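Local coordinates for hypothetical protein PA3499 (Pseudomonas aeruginosa, PDB 2IG8) that is of unknown function but belongs to the YjgF-like family of small alpha/beta proteins that assemble as trimers, at residues B[5-10]-B[21-26]; B[36-41]-B[119-124]; B[77-82]-B[134-139]. One frame throughout, in Å; residues are numbered along the deposited sequence.

Contact 1: B[5-10]-B[21-26]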
ATOM      1  N   ARG B   5       0.953  20.413   5.851  1.00 35.59           N
ATOM      2  CA  ARG B   5       1.818  21.298   5.093  1.00 35.90           C
ATOM      3  C   ARG B   5       2.591  20.542   4.042  1.00 34.89           C
ATOM      4  O   ARG B   5       3.134  19.451   4.268  1.00 34.14           O
ATOM      5  CB  ARG B   5       2.717  22.185   5.978  1.00 36.22           C
ATOM      6  CG  ARG B   5       4.028  21.637   6.449  1.00 37.28           C
ATOM      7  CD  ARG B   5       4.930  22.748   7.039  1.00 38.19           C
ATOM      8  NE  ARG B   5       6.312  22.267   7.226  1.00 40.47           N
ATOM      9  CZ  ARG B   5       6.780  21.658   8.321  1.00 42.13           C
ATOM     10  NH1 ARG B   5       8.052  21.244   8.368  1.00 41.56           N
ATOM     11  NH2 ARG B   5       5.990  21.449   9.375  1.00 44.00           N
ATOM     12  N   ARG B   6       2.619  21.147   2.871  1.00 34.35           N
ATOM     13  CA  ARG B   6       3.317  20.586   1.757  1.00 34.29           C
ATOM     14  C   ARG B   6       4.805  20.725   2.009  1.00 33.98           C
ATOM     15  O   ARG B   6       5.283  21.801   2.353  1.00 33.74           O
ATOM     16  CB  ARG B   6       2.913  21.315   0.494  1.00 34.76           C
ATOM     17  CG  ARG B   6       2.617  20.380  -0.603  1.00 36.10           C
ATOM     18  CD  ARG B   6       3.837  20.012  -1.275  1.00 37.66           C
ATOM     19  NE  ARG B   6       3.598  19.522  -2.621  1.00 39.64           N
ATOM     20  CZ  ARG B   6       3.102  20.246  -3.612  1.00 39.68           C
ATOM     21  NH1 ARG B   6       2.729  21.502  -3.406  1.00 40.47           N
ATOM     22  NH2 ARG B   6       2.968  19.700  -4.817  1.00 40.50           N
ATOM     23  N   ILE B   7       5.529  19.627   1.857  1.00 33.49           N
ATOM     24  CA  ILE B   7       6.960  19.619   2.130  1.00 33.74           C
ATOM     25  C   ILE B   7       7.664  19.642   0.808  1.00 34.02           C
ATOM     26  O   ILE B   7       7.443  18.770  -0.024  1.00 34.04           O
ATOM     27  CB  ILE B   7       7.392  18.363   2.906  1.00 33.04           C
ATOM     28  CG1 ILE B   7       6.719  18.336   4.277  1.00 31.28           C
ATOM     29  CG2 ILE B   7       8.924  18.313   3.041  1.00 34.05           C
ATOM     30  CD1 ILE B   7       7.083  19.502   5.152  1.00 29.49           C
ATOM     31  N   ARG B   8       8.500  20.650   0.614  1.00 34.70           N
ATOM     32  CA  ARG B   8       9.275  20.777  -0.616  1.00 35.48           C
ATOM     33  C   ARG B   8      10.768  20.586  -0.393  1.00 35.37           C
ATOM     34  O   ARG B   8      11.412  21.407   0.268  1.00 35.52           O
ATOM     35  CB  ARG B   8       9.025  22.136  -1.212  1.00 35.26           C
ATOM     36  CG  ARG B   8       7.577  22.362  -1.490  1.00 36.63           C
ATOM     37  CD  ARG B   8       7.373  23.756  -1.958  1.00 36.97           C
ATOM     38  NE  ARG B   8       5.978  24.094  -2.220  1.00 39.32           N
ATOM     39  CZ  ARG B   8       5.251  23.622  -3.232  1.00 40.07           C
ATOM     40  NH1 ARG B   8       4.007  24.047  -3.386  1.00 39.56           N
ATOM     41  NH2 ARG B   8       5.746  22.728  -4.085  1.00 40.48           N
ATOM     42  N   ALA B   9      11.301  19.506  -0.957  1.00 35.49           N
ATOM     43  CA  ALA B   9      12.737  19.271  -1.019  1.00 35.92           C
ATOM     44  C   ALA B   9      13.283  19.854  -2.345  1.00 36.04           C
ATOM     45  O   ALA B   9      12.747  19.572  -3.421  1.00 36.22           O
ATOM     46  CB  ALA B   9      13.020  17.777  -0.925  1.00 35.54           C
ATOM     47  N   ALA B  10      14.343  20.652  -2.271  1.00 36.71           N
ATOM     48  CA  ALA B  10      14.902  21.331  -3.464  1.00 37.21           C
ATOM     49  C   ALA B  10      15.275  20.378  -4.597  1.00 37.60           C
ATOM     50  O   ALA B  10      15.011  20.663  -5.778  1.00 37.78           O
ATOM     51  CB  ALA B  10      16.119  22.133  -3.088  1.00 37.37           C
ATOM     52  N   SER B  21       1.555  15.373  -4.917  1.00 22.34           N
ATOM     53  CA  SER B  21       2.550  16.049  -4.101  1.00 22.31           C
ATOM     54  C   SER B  21       3.610  15.038  -3.691  1.00 21.58           C
ATOM     55  O   SER B  21       3.281  13.924  -3.247  1.00 21.68           O
ATOM     56  CB  SER B  21       1.909  16.644  -2.842  1.00 22.09           C
ATOM     57  OG  SER B  21       0.983  17.667  -3.165  1.00 21.67           O
ATOM     58  N   ASN B  22       4.877  15.413  -3.824  1.00 21.05           N
ATOM     59  CA  ASN B  22       5.969  14.504  -3.431  1.00 21.72           C
ATOM     60  C   ASN B  22       5.895  14.158  -1.955  1.00 21.17           C
ATOM     61  O   ASN B  22       6.055  12.993  -1.583  1.00 20.89           O
ATOM     62  CB  ASN B  22       7.355  15.094  -3.782  1.00 21.58           C
ATOM     63  CG  ASN B  22       7.687  14.971  -5.257  1.00 22.23           C
ATOM     64  OD1 ASN B  22       8.491  15.743  -5.797  1.00 29.08           O
ATOM     65  ND2 ASN B  22       7.075  14.011  -5.923  1.00 20.60           N
ATOM     66  N   ALA B  23       5.645  15.161  -1.115  1.00 20.90           N
ATOM     67  CA  ALA B  23       5.512  14.918   0.322  1.00 21.62           C
ATOM     68  C   ALA B  23       4.536  15.882   1.015  1.00 21.47           C
ATOM     69  O   ALA B  23       4.509  17.089   0.730  1.00 22.51           O
ATOM     70  CB  ALA B  23       6.892  14.951   0.988  1.00 20.13           C
ATOM     71  N   LEU B  24       3.727  15.332   1.917  1.00 21.77           N
ATOM     72  CA  LEU B  24       2.774  16.106   2.711  1.00 22.26           C
ATOM     73  C   LEU B  24       2.964  15.684   4.147  1.00 22.24           C
ATOM     74  O   LEU B  24       2.875  14.488   4.447  1.00 21.66           O
ATOM     75  CB  LEU B  24       1.323  15.814   2.311  1.00 22.01           C
ATOM     76  CG  LEU B  24       0.871  16.101   0.878  1.00 22.44           C
ATOM     77  CD1 LEU B  24      -0.478  15.468   0.663  1.00 20.67           C
ATOM     78  CD2 LEU B  24       0.811  17.589   0.610  1.00 22.10           C
ATOM     79  N   LEU B  25       3.213  16.664   5.018  1.00 22.57           N
ATOM     80  CA  LEU B  25       3.330  16.424   6.453  1.00 23.10           C
ATOM     81  C   LEU B  25       1.935  16.608   7.029  1.00 23.23           C
ATOM     82  O   LEU B  25       1.338  17.680   6.935  1.00 23.94           O
ATOM     83  CB  LEU B  25       4.343  17.380   7.086  1.00 22.98           C
ATOM     84  CG  LEU B  25       4.596  17.226   8.588  1.00 23.16           C
ATOM     85  CD1 LEU B  25       5.191  15.865   8.909  1.00 21.24           C
ATOM     86  CD2 LEU B  25       5.507  18.336   9.077  1.00 23.29           C
ATOM     87  N   VAL B  26       1.396  15.527   7.564  1.00 23.62           N
ATOM     88  CA  VAL B  26       0.023  15.476   8.037  1.00 23.42           C
ATOM     89  C   VAL B  26       0.115  15.147   9.510  1.00 23.89           C
ATOM     90  O   VAL B  26       0.271  13.986   9.882  1.00 23.79           O
ATOM     91  CB  VAL B  26      -0.773  14.390   7.285  1.00 23.53           C
ATOM     92  CG1 VAL B  26      -2.161  14.206   7.906  1.00 22.26           C
ATOM     93  CG2 VAL B  26      -0.851  14.727   5.785  1.00 23.16           C
TER
HETATM   94  O   HOH W   1       6.018  17.960  -2.099  1.00 28.95           O
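Arg-5 and Leu-25 form an antiparallel hydrogen-bonded pair, Arg-6 and Leu-24 the non-hydrogen-bonded pair beside it, so strand 4-6 lies along the outer side of strand 23-26. Arg-5 N gives to Leu-25 O at 3.0 Å, and Leu-25 N answers to Arg-5 O at 2.9 Å. Ile-7 N prolongs the ladder to Ala-23 O, 3.0 Å away. One step further a water bridges Ile-7 O and Ala-23 N, accepting from the latter and spanning the two chains.

On one face Arg-5 and Leu-25 run side by side. With CG anti to the backbone N (chi1 -179°), Leu-25 sends CD2 over one face of the Arg-5 guanidinium, 3.2 Å from NH2; a long, flat-ended arginine can cover an apolar neighbour while its charge stays at the surface. Ile-7 is buried on this side, laying CG1 3.8 Å from Leu-25 CB and resting CB on the methyl of Ala-23, whose small side chain also packs against Leu-67 of helix 53-70. On the other face Arg-6 lays CG 3.5 Å from Leu-24 CD2, and the bend at chi2 (-84°) then turns the chain so that the guanidinium has Ser-21 OG over one face. The hydroxyl of Ser-21 is instead hydrogen-bonded to Phe-108 O of the second subunit. This is an antiparallel edge pairing, in which the N-terminal strand is an outermost strand, within this chain, of the sheet of a YjgF-like fold.

Contact 2: B[36-41]-B[119-124]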
ATOM      1  N   THR B  36      11.392   7.041  -7.257  1.00 20.52           N
ATOM      2  CA  THR B  36      12.132   6.271  -8.235  1.00 20.11           C
ATOM      3  C   THR B  36      13.490   6.949  -8.481  1.00 20.29           C
ATOM      4  O   THR B  36      13.723   8.096  -8.043  1.00 19.25           O
ATOM      5  CB  THR B  36      11.411   6.181  -9.587  1.00 20.99           C
ATOM      6  OG1 THR B  36      11.576   7.417 -10.287  1.00 19.71           O
ATOM      7  CG2 THR B  36       9.919   5.852  -9.435  1.00 20.13           C
ATOM      8  N   ALA B  37      14.363   6.249  -9.208  1.00 18.86           N
ATOM      9  CA  ALA B  37      15.688   6.759  -9.497  1.00 18.84           C
ATOM     10  C   ALA B  37      15.747   7.606 -10.795  1.00 18.01           C
ATOM     11  O   ALA B  37      16.811   7.973 -11.241  1.00 18.25           O
ATOM     12  CB  ALA B  37      16.724   5.598  -9.519  1.00 17.60           C
ATOM     13  N   HIS B  38      14.600   7.939 -11.370  1.00 18.42           N
ATOM     14  CA  HIS B  38      14.520   8.858 -12.512  1.00 18.93           C
ATOM     15  C   HIS B  38      14.605  10.304 -11.974  1.00 19.15           C
ATOM     16  O   HIS B  38      13.971  10.619 -10.979  1.00 19.65           O
ATOM     17  CB  HIS B  38      13.191   8.655 -13.246  1.00 19.14           C
ATOM     18  CG  HIS B  38      13.033   9.498 -14.478  1.00 18.97           C
ATOM     19  ND1 HIS B  38      12.308  10.666 -14.485  1.00 24.39           N
ATOM     20  CD2 HIS B  38      13.513   9.347 -15.733  1.00 20.64           C
ATOM     21  CE1 HIS B  38      12.348  11.201 -15.696  1.00 21.43           C
ATOM     22  NE2 HIS B  38      13.083  10.428 -16.470  1.00 21.56           N
ATOM     23  N   PRO B  39      15.299  11.205 -12.673  1.00 18.85           N
ATOM     24  CA  PRO B  39      15.986  11.094 -13.977  1.00 18.05           C
ATOM     25  C   PRO B  39      17.423  10.600 -14.008  1.00 17.34           C
ATOM     26  O   PRO B  39      17.967  10.465 -15.104  1.00 17.62           O
ATOM     27  CB  PRO B  39      15.903  12.523 -14.518  1.00 17.70           C
ATOM     28  CG  PRO B  39      15.991  13.384 -13.288  1.00 17.41           C
ATOM     29  CD  PRO B  39      15.255  12.611 -12.204  1.00 18.37           C
ATOM     30  N   ALA B  40      18.019  10.287 -12.850  1.00 17.41           N
ATOM     31  CA  ALA B  40      19.384   9.777 -12.789  1.00 17.52           C
ATOM     32  C   ALA B  40      19.539   8.524 -13.670  1.00 18.18           C
ATOM     33  O   ALA B  40      20.567   8.359 -14.339  1.00 18.35           O
ATOM     34  CB  ALA B  40      19.772   9.479 -11.341  1.00 17.45           C
ATOM     35  N   THR B  41      18.509   7.669 -13.661  1.00 17.92           N
ATOM     36  CA  THR B  41      18.475   6.435 -14.457  1.00 17.63           C
ATOM     37  C   THR B  41      18.522   6.725 -15.952  1.00 18.25           C
ATOM     38  O   THR B  41      19.138   5.974 -16.700  1.00 18.09           O
ATOM     39  CB  THR B  41      17.244   5.571 -14.175  1.00 17.06           C
ATOM     40  OG1 THR B  41      16.039   6.368 -14.139  1.00 17.25           O
ATOM     41  CG2 THR B  41      17.399   4.808 -12.848  1.00 15.09           C
ATOM     42  N   LEU B 119       6.815   0.057 -14.455  1.00 20.42           N
ATOM     43  CA  LEU B 119       6.944   1.329 -13.751  1.00 20.18           C
ATOM     44  C   LEU B 119       6.894   2.468 -14.744  1.00 20.52           C
ATOM     45  O   LEU B 119       6.973   2.251 -15.956  1.00 20.60           O
ATOM     46  CB  LEU B 119       8.254   1.356 -12.943  1.00 19.86           C
ATOM     47  CG  LEU B 119       8.379   0.260 -11.878  1.00 19.43           C
ATOM     48  CD1 LEU B 119       9.774   0.295 -11.236  1.00 18.83           C
ATOM     49  CD2 LEU B 119       7.282   0.367 -10.796  1.00 17.57           C
ATOM     50  N   VAL B 120       6.767   3.693 -14.243  1.00 20.79           N
ATOM     51  CA  VAL B 120       6.492   4.842 -15.094  1.00 21.17           C
ATOM     52  C   VAL B 120       7.540   5.248 -16.125  1.00 21.23           C
ATOM     53  O   VAL B 120       7.186   5.939 -17.055  1.00 21.39           O
ATOM     54  CB  VAL B 120       6.048   6.096 -14.293  1.00 21.61           C
ATOM     55  CG1 VAL B 120       4.677   5.841 -13.605  1.00 21.66           C
ATOM     56  CG2 VAL B 120       7.107   6.528 -13.319  1.00 21.33           C
ATOM     57  N   PHE B 121       8.801   4.856 -15.962  1.00 21.48           N
ATOM     58  CA  PHE B 121       9.821   5.037 -16.999  1.00 21.61           C
ATOM     59  C   PHE B 121      10.505   3.713 -17.280  1.00 21.51           C
ATOM     60  O   PHE B 121      10.683   2.869 -16.360  1.00 21.81           O
ATOM     61  CB  PHE B 121      10.822   6.125 -16.605  1.00 22.94           C
ATOM     62  CG  PHE B 121      10.183   7.454 -16.387  1.00 23.32           C
ATOM     63  CD1 PHE B 121       9.769   8.207 -17.455  1.00 25.91           C
ATOM     64  CD2 PHE B 121       9.964   7.932 -15.107  1.00 25.52           C
ATOM     65  CE1 PHE B 121       9.171   9.437 -17.264  1.00 26.08           C
ATOM     66  CE2 PHE B 121       9.351   9.152 -14.906  1.00 26.45           C
ATOM     67  CZ  PHE B 121       8.961   9.899 -15.977  1.00 26.36           C
ATOM     68  N   PRO B 122      10.871   3.495 -18.551  1.00 21.45           N
ATOM     69  CA  PRO B 122      11.366   2.197 -18.959  1.00 21.55           C
ATOM     70  C   PRO B 122      12.715   1.819 -18.341  1.00 20.75           C
ATOM     71  O   PRO B 122      13.002   0.636 -18.216  1.00 20.50           O
ATOM     72  CB  PRO B 122      11.434   2.308 -20.487  1.00 21.90           C
ATOM     73  CG  PRO B 122      11.553   3.755 -20.753  1.00 22.52           C
ATOM     74  CD  PRO B 122      10.798   4.433 -19.678  1.00 21.27           C
ATOM     75  N   GLU B 123      13.496   2.803 -17.896  1.00 20.24           N
ATOM     76  CA  GLU B 123      14.812   2.519 -17.287  1.00 20.06           C
ATOM     77  C   GLU B 123      14.709   2.036 -15.835  1.00 19.81           C
ATOM     78  O   GLU B 123      15.703   1.541 -15.269  1.00 20.23           O
ATOM     79  CB  GLU B 123      15.708   3.758 -17.331  1.00 19.85           C
ATOM     80  CG  GLU B 123      15.964   4.296 -18.727  1.00 19.88           C
ATOM     81  CD  GLU B 123      14.955   5.339 -19.197  1.00 23.37           C
ATOM     82  OE1 GLU B 123      13.840   5.457 -18.642  1.00 21.23           O
ATOM     83  OE2 GLU B 123      15.310   6.060 -20.148  1.00 23.15           O
ATOM     84  N   LEU B 124      13.529   2.191 -15.226  1.00 19.62           N
ATOM     85  CA  LEU B 124      13.330   1.888 -13.809  1.00 19.60           C
ATOM     86  C   LEU B 124      13.272   0.383 -13.513  1.00 19.65           C
ATOM     87  O   LEU B 124      12.639  -0.403 -14.248  1.00 19.04           O
ATOM     88  CB  LEU B 124      12.055   2.556 -13.285  1.00 19.29           C
ATOM     89  CG  LEU B 124      11.976   4.089 -13.367  1.00 19.71           C
ATOM     90  CD1 LEU B 124      10.645   4.580 -12.728  1.00 18.09           C
ATOM     91  CD2 LEU B 124      13.200   4.757 -12.732  1.00 19.52           C
TER
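His-38 and Phe-121 stack face to face, ring centres 3.7 Å apart and planes inclined by 17°. Phe-121 CE2 lies above the rim of the imidazole, 3.3 Å from His-38 ND1, and His-38 CE1 lies in turn over the rim of the phenyl ring, 3.6 Å from Phe-121 CZ. The opposite face of the imidazole is covered by CB of Pro-39, so the histidine is held between a proline and a phenylalanine. Its CG stands anti to the backbone N (chi1 -177°), carrying the ring out from 36-41 to meet the loop. A flat ring suits each place, since both present a broad face to the other; Phe-121 also makes a cation-pi contact with Lys-91 of the second subunit.

Beside the stack, Leu-124 fits its branched end into the bend of 36-41. CD1 touches Thr-36 CG2 at 3.6 Å, while CD2 reaches Thr-41 OG1, also at 3.6 Å, and lies against the backbone N of His-38. The bend is shaped from within: Thr-36 OG1 accepts from His-38 N at 3.3 Å in an ST turn, and Thr-41 N bonds to Ala-37 O as the helix starts. Threonine serves position 36 because it offers a methyl to Leu-124 and a hydroxyl to the backbone; at Thr-41, OG1 gives a weak hydrogen bond to Ala-37 O. Glu-123 lays CB against Thr-41 CB at 4.0 Å, and its carboxylate forms a salt bridge with Arg-42.

Residues 121-124 make a type I beta turn in the loop between strands 110-115 and 126-133. This turn packs on the start of helix 40-46, while Gln-56 of helix 53-70 bonds to Glu-123 O and Lys-63 of the same helix to Thr-36 O.

Contact 3: B[77-82]-B[134-139]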
ATOM      1  N   ASN B  77      12.852   7.739  11.232  1.00 20.44           N
ATOM      2  CA  ASN B  77      11.415   8.006  11.178  1.00 20.05           C
ATOM      3  C   ASN B  77      10.630   7.018  10.307  1.00 19.97           C
ATOM      4  O   ASN B  77       9.418   6.918  10.432  1.00 18.76           O
ATOM      5  CB  ASN B  77      11.160   9.412  10.626  1.00 19.67           C
ATOM      6  CG  ASN B  77      11.656  10.522  11.538  1.00 20.88           C
ATOM      7  OD1 ASN B  77      11.793  10.366  12.766  1.00 22.56           O
ATOM      8  ND2 ASN B  77      11.894  11.668  10.942  1.00 19.91           N
ATOM      9  N   LEU B  78      11.328   6.320   9.409  1.00 20.60           N
ATOM     10  CA  LEU B  78      10.715   5.361   8.491  1.00 20.44           C
ATOM     11  C   LEU B  78      10.250   4.122   9.257  1.00 20.78           C
ATOM     12  O   LEU B  78      11.028   3.573  10.044  1.00 21.35           O
ATOM     13  CB  LEU B  78      11.720   4.952   7.414  1.00 20.61           C
ATOM     14  CG  LEU B  78      12.108   6.047   6.415  1.00 20.09           C
ATOM     15  CD1 LEU B  78      13.386   5.725   5.673  1.00 18.14           C
ATOM     16  CD2 LEU B  78      10.942   6.267   5.443  1.00 18.99           C
ATOM     17  N   TYR B  79       8.998   3.716   9.057  1.00 20.47           N
ATOM     18  CA  TYR B  79       8.477   2.497   9.680  1.00 20.94           C
ATOM     19  C   TYR B  79       7.951   1.464   8.678  1.00 20.68           C
ATOM     20  O   TYR B  79       7.715   0.332   9.045  1.00 19.23           O
ATOM     21  CB  TYR B  79       7.408   2.834  10.731  1.00 20.93           C
ATOM     22  CG  TYR B  79       6.156   3.485  10.210  1.00 20.55           C
ATOM     23  CD1 TYR B  79       5.118   2.721   9.695  1.00 19.69           C
ATOM     24  CD2 TYR B  79       6.006   4.867  10.221  1.00 20.90           C
ATOM     25  CE1 TYR B  79       3.954   3.316   9.216  1.00 22.16           C
ATOM     26  CE2 TYR B  79       4.849   5.472   9.717  1.00 20.84           C
ATOM     27  CZ  TYR B  79       3.832   4.689   9.226  1.00 21.57           C
ATOM     28  OH  TYR B  79       2.672   5.269   8.754  1.00 22.80           O
ATOM     29  N   LYS B  80       7.803   1.826   7.406  1.00 21.31           N
ATOM     30  CA  LYS B  80       7.388   0.841   6.395  1.00 21.71           C
ATOM     31  C   LYS B  80       7.923   1.261   5.031  1.00 21.69           C
ATOM     32  O   LYS B  80       7.942   2.456   4.710  1.00 22.32           O
ATOM     33  CB  LYS B  80       5.864   0.664   6.352  1.00 22.04           C
ATOM     34  CG  LYS B  80       5.389  -0.357   5.293  1.00 23.58           C
ATOM     35  CD  LYS B  80       3.863  -0.610   5.262  1.00 25.20           C
ATOM     36  CE  LYS B  80       3.442  -1.805   6.080  1.00 28.82           C
ATOM     37  NZ  LYS B  80       1.963  -2.131   5.981  1.00 27.69           N
ATOM     38  N   LEU B  81       8.376   0.279   4.259  1.00 21.20           N
ATOM     39  CA  LEU B  81       8.810   0.488   2.879  1.00 21.92           C
ATOM     40  C   LEU B  81       8.138  -0.561   2.006  1.00 22.33           C
ATOM     41  O   LEU B  81       8.406  -1.768   2.150  1.00 23.99           O
ATOM     42  CB  LEU B  81      10.323   0.335   2.769  1.00 22.18           C
ATOM     43  CG  LEU B  81      11.200   1.255   3.598  1.00 21.88           C
ATOM     44  CD1 LEU B  81      12.687   0.818   3.551  1.00 22.00           C
ATOM     45  CD2 LEU B  81      11.061   2.664   3.144  1.00 21.80           C
ATOM     46  N   ASN B  82       7.232  -0.130   1.139  1.00 22.19           N
ATOM     47  CA  ASN B  82       6.689  -1.041   0.150  1.00 21.70           C
ATOM     48  C   ASN B  82       7.433  -0.886  -1.163  1.00 21.47           C
ATOM     49  O   ASN B  82       7.548   0.219  -1.701  1.00 21.06           O
ATOM     50  CB  ASN B  82       5.209  -0.851   0.001  1.00 23.02           C
ATOM     51  CG  ASN B  82       4.452  -1.322   1.241  1.00 24.91           C
ATOM     52  OD1 ASN B  82       4.988  -2.080   2.070  1.00 30.33           O
ATOM     53  ND2 ASN B  82       3.271  -0.854   1.399  1.00 27.71           N
ATOM     54  N   LEU B 134       7.522  11.687  12.172  1.00 23.02           N
ATOM     55  CA  LEU B 134       8.606  12.496  12.728  1.00 23.52           C
ATOM     56  C   LEU B 134       8.840  12.299  14.239  1.00 23.94           C
ATOM     57  O   LEU B 134       9.857  12.754  14.773  1.00 24.12           O
ATOM     58  CB  LEU B 134       8.339  13.974  12.444  1.00 23.93           C
ATOM     59  CG  LEU B 134       8.241  14.351  10.960  1.00 25.57           C
ATOM     60  CD1 LEU B 134       7.979  15.841  10.805  1.00 28.27           C
ATOM     61  CD2 LEU B 134       9.480  13.951  10.225  1.00 27.80           C
ATOM     62  N   ASP B 135       7.921  11.611  14.914  1.00 23.68           N
ATOM     63  CA  ASP B 135       7.974  11.459  16.367  1.00 23.89           C
ATOM     64  C   ASP B 135       8.413  10.066  16.832  1.00 24.13           C
ATOM     65  O   ASP B 135       8.181   9.702  17.986  1.00 24.20           O
ATOM     66  CB  ASP B 135       6.613  11.840  16.963  1.00 24.15           C
ATOM     67  CG  ASP B 135       5.473  10.965  16.466  1.00 24.48           C
ATOM     68  OD1 ASP B 135       5.608  10.261  15.451  1.00 24.20           O
ATOM     69  OD2 ASP B 135       4.411  10.999  17.095  1.00 25.71           O
ATOM     70  N   ILE B 136       9.033   9.287  15.935  1.00 23.91           N
ATOM     71  CA  ILE B 136       9.592   7.984  16.277  1.00 24.18           C
ATOM     72  C   ILE B 136      11.040   7.875  15.809  1.00 24.36           C
ATOM     73  O   ILE B 136      11.470   8.614  14.921  1.00 24.85           O
ATOM     74  CB  ILE B 136       8.770   6.818  15.666  1.00 23.85           C
ATOM     75  CG1 ILE B 136       8.951   6.754  14.138  1.00 23.73           C
ATOM     76  CG2 ILE B 136       7.296   6.965  16.029  1.00 23.67           C
ATOM     77  CD1 ILE B 136       8.311   5.560  13.487  1.00 23.70           C
ATOM     78  N   ASP B 137      11.789   6.952  16.405  1.00 24.84           N
ATOM     79  CA  ASP B 137      13.128   6.594  15.897  1.00 24.97           C
ATOM     80  C   ASP B 137      13.336   5.110  16.062  1.00 25.21           C
ATOM     81  O   ASP B 137      13.499   4.636  17.178  1.00 24.81           O
ATOM     82  CB  ASP B 137      14.208   7.388  16.618  1.00 25.07           C
ATOM     83  CG  ASP B 137      15.616   7.133  16.072  1.00 25.64           C
ATOM     84  OD1 ASP B 137      15.841   6.264  15.183  1.00 26.54           O
ATOM     85  OD2 ASP B 137      16.522   7.832  16.563  1.00 26.88           O
ATOM     86  N   LEU B 138      13.342   4.367  14.954  1.00 25.84           N
ATOM     87  CA  LEU B 138      13.427   2.905  15.026  1.00 26.62           C
ATOM     88  C   LEU B 138      14.693   2.378  15.710  1.00 27.35           C
ATOM     89  O   LEU B 138      14.701   1.249  16.242  1.00 27.52           O
ATOM     90  CB  LEU B 138      13.290   2.259  13.649  1.00 27.17           C
ATOM     91  CG  LEU B 138      11.945   1.633  13.271  1.00 27.99           C
ATOM     92  CD1 LEU B 138      10.805   2.622  13.367  1.00 28.41           C
ATOM     93  CD2 LEU B 138      12.041   1.004  11.889  1.00 25.52           C
ATOM     94  N   ALA B 139      15.756   3.164  15.690  1.00 27.85           N
ATOM     95  CA  ALA B 139      16.993   2.792  16.385  1.00 29.32           C
ATOM     96  C   ALA B 139      16.758   2.530  17.894  1.00 30.32           C
ATOM     97  O   ALA B 139      17.485   1.745  18.533  1.00 29.88           O
ATOM     98  CB  ALA B 139      18.062   3.882  16.172  1.00 28.75           C
TER
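Ile-136 puts CD1 4.0 Å from Tyr-79 CB, where the chain leaving strand 126-133 of this YjgF-like fold folds back over the start of strand 78-85. The two side chains cross at about a right angle. Holding CG1 between its backbone N and carbonyl carbon (chi1 71°), Ile-136 also lays CD1 on Asn-77 O, 3.5 Å away; its unbranched outer arm, CG1 to CD1, rests against that carbonyl. The amide of Asn-77 lies between Leu-134 and the backbone of Ile-136, where a polar side chain suits the nearby carbonyl.

Further out, strand 126-133 sets the position of Tyr-79: Tyr-79 and Lys-80 both face Trp-131 in a classic beta bulge. The phenol is tethered by its hydrogen bond to Glu-29. Ile-136 packs on Thr-2 of the third subunit and Leu-138 on Leu-24 of that subunit, so this contact lies at the interface with the third subunit. Asp-137 steadies the outgoing chain through an Asx turn, accepting from Ala-139 N at OD1. Next to that turn Leu-138 is directed at strand 78-85, its CD2 lying 3.3 Å from Leu-78 O.

In the fold
From the N terminus, contact 1 comes first: it closes a loop of ten residues without helix or strand and adds strand 4-6 to the sheet. Contact 2 opens at 36-41 and closes at 119-124, joining the start of helix 40-46 to the loop between strands 110-115 and 126-133. Contact 3 opens at 77-82 and closes at 134-139, joining the start of strand 78-85 to the chain after strand 126-133. These two therefore cross, their centres about 25 Å apart. Contact 1, in series with both, meets contact 3 directly, Leu-25 CD1 lying 3.4 Å from Leu-134 CD1. Contacts 1 and 2 touch the second subunit, whereas contact 3 reaches the third.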